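Local coordinates for nuclear fusion protein BIK1 (Saccharomyces cerevisiae, PDB 6FC5), which binds microtubules, probably through its N-terminal CAP-Gly domain, and is required for nuclear fusion, chromosome disjunction and nuclear segregation during mitosis, at residues Gln23-Gly28 with Gly39-Ala44. Numbering follows the deposited sequence.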
loop_
_atom_site.group_PDB
_atom_site.type_symbol
_atom_site.label_atom_id
_atom_site.label_comp_id
_atom_site.label_asym_id
_atom_site.label_seq_id
_atom_site.Cartn_x
_atom_site.Cartn_y
_atom_site.Cartn_z
ATOM N N GLN A 23 4.478 5.634 -0.089
ATOM C CA GLN A 23 3.522 6.192 0.807
ATOM C C GLN A 23 2.414 5.130 1.013
ATOM O O GLN A 23 1.868 4.603 0.055
ATOM C CB GLN A 23 2.964 7.509 0.280
ATOM C CG GLN A 23 2.158 8.190 1.366
ATOM C CD GLN A 23 1.675 9.529 0.988
ATOM O OE1 GLN A 23 1.456 9.766 -0.148
ATOM N NE2 GLN A 23 1.461 10.424 1.979
ATOM N N LEU A 24 2.109 4.787 2.242
ATOM C CA LEU A 24 0.985 3.902 2.584
ATOM C C LEU A 24 -0.332 4.634 2.317
ATOM O O LEU A 24 -0.582 5.686 2.931
ATOM C CB LEU A 24 1.068 3.452 4.044
ATOM C CG LEU A 24 -0.024 2.412 4.396
ATOM C CD1 LEU A 24 0.128 1.092 3.640
ATOM C CD2 LEU A 24 0.094 2.175 5.928
ATOM N N LYS A 25 -1.183 4.061 1.475
ATOM C CA LYS A 25 -2.462 4.697 1.107
ATOM C C LYS A 25 -3.703 3.889 1.439
ATOM O O LYS A 25 -4.841 4.428 1.362
ATOM C CB LYS A 25 -2.509 5.085 -0.386
ATOM C CG LYS A 25 -1.312 5.897 -0.887
ATOM C CD LYS A 25 -1.085 7.222 -0.302
ATOM C CE LYS A 25 -2.089 8.245 -0.767
ATOM N NZ LYS A 25 -1.907 8.551 -2.191
ATOM N N TYR A 26 -3.562 2.585 1.666
ATOM C CA TYR A 26 -4.717 1.715 1.868
ATOM C C TYR A 26 -4.226 0.522 2.653
ATOM O O TYR A 26 -3.125 0.037 2.386
ATOM C CB TYR A 26 -5.277 1.246 0.503
ATOM C CG TYR A 26 -6.355 0.238 0.578
ATOM C CD1 TYR A 26 -7.651 0.575 0.967
ATOM C CD2 TYR A 26 -6.089 -1.099 0.313
ATOM C CE1 TYR A 26 -8.610 -0.431 1.166
ATOM C CE2 TYR A 26 -7.084 -2.061 0.453
ATOM C CZ TYR A 26 -8.330 -1.718 0.890
ATOM O OH TYR A 26 -9.285 -2.746 0.963
ATOM N N VAL A 27 -5.084 -0.013 3.511
ATOM C CA VAL A 27 -4.856 -1.303 4.141
ATOM C C VAL A 27 -6.149 -2.099 4.122
ATOM O O VAL A 27 -7.125 -1.673 4.655
ATOM C CB VAL A 27 -4.326 -1.086 5.588
ATOM C CG1 VAL A 27 -4.194 -2.423 6.278
ATOM C CG2 VAL A 27 -2.961 -0.386 5.609
ATOM N N GLY A 28 -6.159 -3.278 3.580
ATOM C CA GLY A 28 -7.374 -4.076 3.613
ATOM C C GLY A 28 -7.401 -5.109 2.537
ATOM O O GLY A 28 -6.419 -5.357 1.919
ATOM N N GLY A 39 -1.802 -0.963 0.205
ATOM C CA GLY A 39 -1.735 -0.287 -1.063
ATOM C C GLY A 39 -0.795 0.862 -0.862
ATOM O O GLY A 39 -0.974 1.666 0.069
ATOM N N VAL A 40 0.230 0.934 -1.700
ATOM C CA VAL A 40 1.255 1.943 -1.594
ATOM C C VAL A 40 1.406 2.725 -2.911
ATOM O O VAL A 40 1.203 2.159 -4.011
ATOM C CB VAL A 40 2.645 1.381 -1.170
ATOM C CG1 VAL A 40 2.580 0.583 0.113
ATOM C CG2 VAL A 40 3.239 0.503 -2.242
ATOM N N ASP A 41 1.778 3.990 -2.784
ATOM C CA ASP A 41 2.112 4.798 -3.903
ATOM C C ASP A 41 3.667 4.958 -3.905
ATOM O O ASP A 41 4.228 5.555 -3.008
ATOM C CB ASP A 41 1.446 6.130 -3.828
ATOM C CG ASP A 41 1.676 7.002 -5.097
ATOM O OD1 ASP A 41 2.492 6.614 -5.979
ATOM O OD2 ASP A 41 1.032 8.102 -5.217
ATOM N N LEU A 42 4.288 4.417 -4.944
ATOM C CA LEU A 42 5.733 4.432 -5.111
ATOM C C LEU A 42 6.306 5.709 -5.724
ATOM O O LEU A 42 7.513 5.834 -5.856
ATOM C CB LEU A 42 6.188 3.203 -5.884
ATOM C CG LEU A 42 5.848 1.894 -5.189
ATOM C CD1 LEU A 42 5.847 0.732 -6.158
ATOM C CD2 LEU A 42 6.792 1.642 -4.033
ATOM N N LEU A 43 5.428 6.611 -6.145
ATOM C CA LEU A 43 5.812 7.955 -6.648
ATOM C C LEU A 43 6.756 7.887 -7.852
ATOM O O LEU A 43 7.501 8.785 -8.094
ATOM C CB LEU A 43 6.438 8.831 -5.549
ATOM C CG LEU A 43 5.710 8.853 -4.187
ATOM C CD1 LEU A 43 6.414 9.809 -3.223
ATOM C CD2 LEU A 43 4.291 9.296 -4.411
ATOM N N ALA A 44 6.658 6.800 -8.616
ATOM C CA ALA A 44 7.344 6.579 -9.879
ATOM C C ALA A 44 6.634 5.395 -10.479
ATOM O O ALA A 44 5.984 4.620 -9.730
ATOM C CB ALA A 44 8.777 6.257 -9.694
HETATM O O HOH W 1 0.265 9.618 -3.477
#
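Gln-23 to Val-27 and Gly-39 to Asp-41 run antiparallel at 145°, as neighbouring strands of a beta hairpin in the SH3-like sheet of the CAP-Gly domain, and a classic beta bulge interrupts their ladder. The regular end is the Gln-23/Asp-41 hydrogen-bonded pair: Gln-23 N gives to Asp-41 O, and Asp-41 N returns a bond of 2.9 Å to Gln-23 O, in the carbonyl plane. At the bulge, Lys-25 and Tyr-26 both face Gly-39. Lys-25 N reaches Gly-39 O at 2.8 Å, almost in line with the carbonyl, whereas Tyr-26 N adds only a weak bond to the same oxygen. The pairing then closes with Gly-39 N to Tyr-26 O at 2.7 Å. Lacking a side chain, Gly-39 lies across from Tyr-26, its CA 4.2 Å from Tyr-26 CB; the phenol turns outward to an edge-to-face stack with Tyr-58.

On the opposite face, Leu-24 CD1 meets Val-40 CG1 at 4.3 Å, and Val-40 continues this apolar layer onto Ile-16 of strand 13-16 and Leu-68 and Ile-70 of strand 67-71.

Lys-25 and Asp-41 run alongside each other, Lys-25 CG 4.0 Å from Asp-41 CB. The lysine chain folds back through successive bends (chi2 to chi4 all between -63° and -73°), bringing NZ beside the carboxylate but short of a salt bridge; NZ also bonds to Gln-60 O. A water accepts from Lys-25 NZ at 2.7 Å, but its leg to Asp-41 OD2 is too short to be trusted and remains doubtful. The carboxylate takes bonds from several donors, OD2 from Glu-62 N and OD1 from Ser-66 OG, which probably favours its charged form. OD1 also closes an Asx turn, taking Leu-43 N at 2.9 Å from above the carboxylate plane.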